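PDB 3W0K: bifunctional endomannanase/endoglucanase from Caldanaerobius polysaccharolyticus, which probably hydrolyses beta-1,4 linkages inside mannan and cellulose chains, as a family 5 glycoside hydrolase built on a beta/alpha barrel. Local coordinates for residues 60-63 and 64-67; 269-272 and 273-277. One frame throughout, in Å; residues are numbered along the deposited sequence.

Overall arrangement
Contact 1 and contact 2 are both turns of outer helices of one (beta/alpha)8 barrel, the fold of glycoside hydrolase family 5. Contact 1 comes first along the chain, at the start of helix 62-74, which links the parallel strands 38-44 and 78-83, second and third in the barrel. Contact 2 follows much later, within helix 267-284, between the last two strands, 254-259 and 287-290. Their centres are 37 Å apart, on opposite sides of the chain's centre, and their nearest atoms remain about 27 Å apart. They do not touch; each lies on the helix of its own beta-alpha-beta crossover and packs against neighbouring helices and loops of the barrel's outer layer.

Contact 1 (60-63 and 64-67); sequences KVFE and YIDL
Y64 and V61 meet through their backbones where the chain winds into helix 62-74, the outer helix of a beta-alpha-beta crossover in the (beta/alpha)8 barrel. Y64 N gives an i to i+3 hydrogen bond to V61 O at 3.0 Å, and the bonds from D66 N to F62 O, 2.9 Å, and from L67 N to E63 O are i to i+4. The same V61 O lies at the edge of the Y64 ring, near its plane, with CD2 of Y64 3.6 Å from it.

Apolar packing is carried by F62 and I65, which lie side by side and point the same way, CD2 of F62 4.2 Å from CD1 of I65. Both reach helix 105-121: the F62 ring meets F118, with W48 edge-to-face to it, and I65 also touches F118.

The polar contacts fall into two groups. K60 NZ forms a salt bridge with E63 OE2 at 3.1 Å, approaching on the syn side, though 26° out of the carboxylate plane. D66 CG stands beside its own backbone N (chi1 -67°), which brings the carboxylate over the first turn; its oxygens are satisfied by Y122 OH and by a salt bridge to R121, tying this turn to the next helix. D66 OD1 sits 3.2 Å from F62 O, two acceptors close together without a bond between them.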
loop_
_atom_site.group_PDB
_atom_site.type_symbol
_atom_site.label_atom_id
_atom_site.label_comp_id
_atom_site.label_asym_id
_atom_site.label_seq_id
_atom_site.Cartn_x
_atom_site.Cartn_y
_atom_site.Cartn_z
ATOM N N LYS A 60 23.546 2.213 7.669
ATOM C CA LYS A 60 24.178 2.131 6.351
ATOM C C LYS A 60 23.133 1.670 5.330
ATOM O O LYS A 60 23.144 2.095 4.175
ATOM C CB LYS A 60 25.347 1.135 6.396
ATOM C CG LYS A 60 25.984 0.798 5.051
ATOM C CD LYS A 60 26.785 1.958 4.487
ATOM C CE LYS A 60 27.477 1.566 3.187
ATOM N NZ LYS A 60 28.262 2.694 2.613
ATOM N N VAL A 61 22.215 0.819 5.780
ATOM C CA VAL A 61 21.153 0.294 4.926
ATOM C C VAL A 61 20.225 1.407 4.434
ATOM O O VAL A 61 19.674 1.317 3.333
ATOM C CB VAL A 61 20.340 -0.798 5.666
ATOM C CG1 VAL A 61 19.233 -1.349 4.773
ATOM C CG2 VAL A 61 21.263 -1.933 6.096
ATOM N N PHE A 62 20.093 2.473 5.222
ATOM C CA PHE A 62 19.237 3.601 4.852
ATOM C C PHE A 62 19.716 4.300 3.578
ATOM O O PHE A 62 18.981 5.092 2.984
ATOM C CB PHE A 62 19.138 4.618 5.993
ATOM C CG PHE A 62 18.484 4.086 7.242
ATOM C CD1 PHE A 62 18.643 4.758 8.450
ATOM C CD2 PHE A 62 17.710 2.926 7.218
ATOM C CE1 PHE A 62 18.042 4.288 9.617
ATOM C CE2 PHE A 62 17.106 2.449 8.383
ATOM C CZ PHE A 62 17.274 3.131 9.581
ATOM N N GLU A 63 20.951 4.024 3.167
ATOM C CA GLU A 63 21.477 4.618 1.944
ATOM C C GLU A 63 20.665 4.154 0.739
ATOM O O GLU A 63 20.603 4.845 -0.276
ATOM C CB GLU A 63 22.961 4.303 1.778
ATOM C CG GLU A 63 23.819 5.043 2.791
ATOM C CD GLU A 63 25.302 4.741 2.674
ATOM O OE1 GLU A 63 26.046 5.130 3.599
ATOM O OE2 GLU A 63 25.728 4.127 1.671
ATOM N N TYR A 64 20.035 2.986 0.861
ATOM C CA TYR A 64 19.188 2.470 -0.210
ATOM C C TYR A 64 17.929 3.318 -0.288
ATOM O O TYR A 64 17.466 3.652 -1.376
ATOM C CB TYR A 64 18.805 1.014 0.037
ATOM C CG TYR A 64 19.832 0.028 -0.454
ATOM C CD1 TYR A 64 19.849 -0.378 -1.792
ATOM C CD2 TYR A 64 20.775 -0.515 0.414
ATOM C CE1 TYR A 64 20.779 -1.304 -2.249
ATOM C CE2 TYR A 64 21.710 -1.446 -0.036
ATOM C CZ TYR A 64 21.704 -1.834 -1.364
ATOM O OH TYR A 64 22.618 -2.760 -1.809
ATOM N N ILE A 65 17.378 3.669 0.873
ATOM C CA ILE A 65 16.178 4.496 0.922
ATOM C C ILE A 65 16.506 5.885 0.371
ATOM O O ILE A 65 15.710 6.460 -0.368
ATOM C CB ILE A 65 15.591 4.563 2.352
ATOM C CG1 ILE A 65 15.239 3.146 2.822
ATOM C CG2 ILE A 65 14.339 5.440 2.372
ATOM C CD1 ILE A 65 14.765 3.056 4.257
ATOM N N ASP A 66 17.707 6.385 0.675
ATOM C CA ASP A 66 18.151 7.687 0.164
ATOM C C ASP A 66 18.165 7.634 -1.363
ATOM O O ASP A 66 17.744 8.580 -2.032
ATOM C CB ASP A 66 19.586 8.004 0.607
ATOM C CG ASP A 66 19.725 8.230 2.096
ATOM O OD1 ASP A 66 18.710 8.296 2.816
ATOM O OD2 ASP A 66 20.882 8.358 2.543
ATOM N N LEU A 67 18.668 6.522 -1.895
ATOM C CA LEU A 67 18.770 6.319 -3.336
ATOM C C LEU A 67 17.400 6.244 -3.999
ATOM O O LEU A 67 17.191 6.824 -5.067
ATOM C CB LEU A 67 19.591 5.062 -3.640
ATOM C CG LEU A 67 19.923 4.789 -5.109
ATOM C CD1 LEU A 67 20.579 6.006 -5.747
ATOM C CD2 LEU A 67 20.835 3.573 -5.197
#

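Contact 2 (269-272 and 273-277); sequences VAIR and WFEDV
R272 and D276, one turn apart on helix 267-284, form an i to i+4 salt bridge on the outer helix joining the last two strands of the (beta/alpha)8 barrel. R272 NH1 reaches D276 OD1 at 2.9 Å in a nearly straight bond (167°), with OD1 in the guanidinium plane but NH1 well above the carboxylate plane; the two groups stand 84° apart. The bend at chi2 (61°) turns the arginine chain along the helix toward this partner. A water accepts from R272 NH2 and donates to D276 OD1, closing a second path between them, while D276 OD2 is held by Y222 OH. With R272 replaced by alanine, D276 OD1 would probably lose its charged mate and the bridging water one of its two partners here.

E275 is a looser neighbour: its OE1 lies 3.7 Å from R272 CD and well out of the guanidinium plane, so only charge attraction links it to NH1.

Backbone bonds run from W273 N to V269 O, F274 N to A270 O and E275 N to I271 O, with a weak one from D276 N to R272 O.

On the aromatic side, W273 sends its NE1 to Q199 O and packs against L203. Atom CZ3 of W273 stands 3.6 Å above the F274 ring, over its centre, and CD2 of F274 comes within 3.2 Å of A270 O.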
loop_
_atom_site.group_PDB
_atom_site.type_symbol
_atom_site.label_atom_id
_atom_site.label_comp_id
_atom_site.label_asym_id
_atom_site.label_seq_id
_atom_site.Cartn_x
_atom_site.Cartn_y
_atom_site.Cartn_z
ATOM N N VAL A 269 -12.564 -11.111 -16.811
ATOM C CA VAL A 269 -13.203 -10.904 -15.516
ATOM C C VAL A 269 -12.465 -9.820 -14.727
ATOM O O VAL A 269 -13.088 -8.941 -14.126
ATOM C CB VAL A 269 -13.237 -12.223 -14.703
ATOM C CG1 VAL A 269 -13.781 -11.982 -13.301
ATOM C CG2 VAL A 269 -14.094 -13.256 -15.428
ATOM N N ALA A 270 -11.136 -9.873 -14.756
ATOM C CA ALA A 270 -10.311 -8.893 -14.053
ATOM C C ALA A 270 -10.538 -7.494 -14.615
ATOM O O ALA A 270 -10.736 -6.542 -13.861
ATOM C CB ALA A 270 -8.841 -9.272 -14.156
ATOM N N ILE A 271 -10.518 -7.378 -15.942
ATOM C CA ILE A 271 -10.732 -6.097 -16.606
ATOM C C ILE A 271 -12.103 -5.520 -16.262
ATOM O O ILE A 271 -12.218 -4.332 -15.989
ATOM C CB ILE A 271 -10.568 -6.222 -18.146
ATOM C CG1 ILE A 271 -9.086 -6.391 -18.501
ATOM C CG2 ILE A 271 -11.161 -5.006 -18.860
ATOM C CD1 ILE A 271 -8.238 -5.147 -18.247
ATOM N N ARG A 272 -13.128 -6.372 -16.239
ATOM C CA ARG A 272 -14.483 -5.928 -15.915
ATOM C C ARG A 272 -14.527 -5.331 -14.507
ATOM O O ARG A 272 -15.175 -4.310 -14.271
ATOM C CB ARG A 272 -15.470 -7.098 -16.021
ATOM C CG ARG A 272 -16.915 -6.715 -15.744
ATOM C CD ARG A 272 -17.414 -5.681 -16.736
ATOM N NE ARG A 272 -18.743 -5.188 -16.382
ATOM C CZ ARG A 272 -18.976 -4.188 -15.538
ATOM N NH1 ARG A 272 -17.963 -3.558 -14.948
ATOM N NH2 ARG A 272 -20.223 -3.806 -15.294
ATOM N N TRP A 273 -13.812 -5.968 -13.585
ATOM C CA TRP A 273 -13.744 -5.503 -12.208
ATOM C C TRP A 273 -12.940 -4.197 -12.139
ATOM O O TRP A 273 -13.341 -3.252 -11.458
ATOM C CB TRP A 273 -13.134 -6.592 -11.320
ATOM C CG TRP A 273 -12.751 -6.119 -9.958
ATOM C CD1 TRP A 273 -13.566 -5.975 -8.872
ATOM C CD2 TRP A 273 -11.451 -5.682 -9.548
ATOM N NE1 TRP A 273 -12.852 -5.464 -7.810
ATOM C CE2 TRP A 273 -11.552 -5.275 -8.201
ATOM C CE3 TRP A 273 -10.212 -5.589 -10.195
ATOM C CZ2 TRP A 273 -10.456 -4.780 -7.485
ATOM C CZ3 TRP A 273 -9.125 -5.097 -9.486
ATOM C CH2 TRP A 273 -9.254 -4.699 -8.145
ATOM N N PHE A 274 -11.826 -4.140 -12.871
ATOM C CA PHE A 274 -10.996 -2.931 -12.906
ATOM C C PHE A 274 -11.819 -1.733 -13.375
ATOM O O PHE A 274 -11.681 -0.630 -12.853
ATOM C CB PHE A 274 -9.806 -3.111 -13.853
ATOM C CG PHE A 274 -8.559 -3.624 -13.187
ATOM C CD1 PHE A 274 -7.894 -2.854 -12.237
ATOM C CD2 PHE A 274 -8.021 -4.854 -13.547
ATOM C CE1 PHE A 274 -6.707 -3.306 -11.659
ATOM C CE2 PHE A 274 -6.835 -5.316 -12.974
ATOM C CZ PHE A 274 -6.177 -4.538 -12.027
ATOM N N GLU A 275 -12.669 -1.951 -14.375
ATOM C CA GLU A 275 -13.503 -0.878 -14.896
ATOM C C GLU A 275 -14.400 -0.282 -13.818
ATOM O O GLU A 275 -14.592 0.932 -13.773
ATOM C CB GLU A 275 -14.322 -1.370 -16.089
ATOM C CG GLU A 275 -13.461 -1.654 -17.311
ATOM C CD GLU A 275 -14.210 -2.344 -18.432
ATOM O OE1 GLU A 275 -15.134 -3.135 -18.146
ATOM O OE2 GLU A 275 -13.858 -2.108 -19.605
ATOM N N ASP A 276 -14.907 -1.126 -12.924
ATOM C CA ASP A 276 -15.756 -0.658 -11.836
ATOM C C ASP A 276 -14.990 0.117 -10.765
ATOM O O ASP A 276 -15.369 1.239 -10.427
ATOM C CB ASP A 276 -16.504 -1.820 -11.184
ATOM C CG ASP A 276 -17.779 -2.189 -11.919
ATOM O OD1 ASP A 276 -18.144 -1.500 -12.895
ATOM O OD2 ASP A 276 -18.425 -3.167 -11.500
ATOM N N VAL A 277 -13.919 -0.470 -10.230
ATOM C CA VAL A 277 -13.157 0.219 -9.188
ATOM C C VAL A 277 -12.503 1.501 -9.678
ATOM O O VAL A 277 -12.584 2.524 -9.009
ATOM C CB VAL A 277 -12.100 -0.687 -8.490
ATOM C CG1 VAL A 277 -12.791 -1.819 -7.746
ATOM C CG2 VAL A 277 -11.090 -1.226 -9.487
HETATM O O HOH W 1 -20.836 -1.433 -13.743
#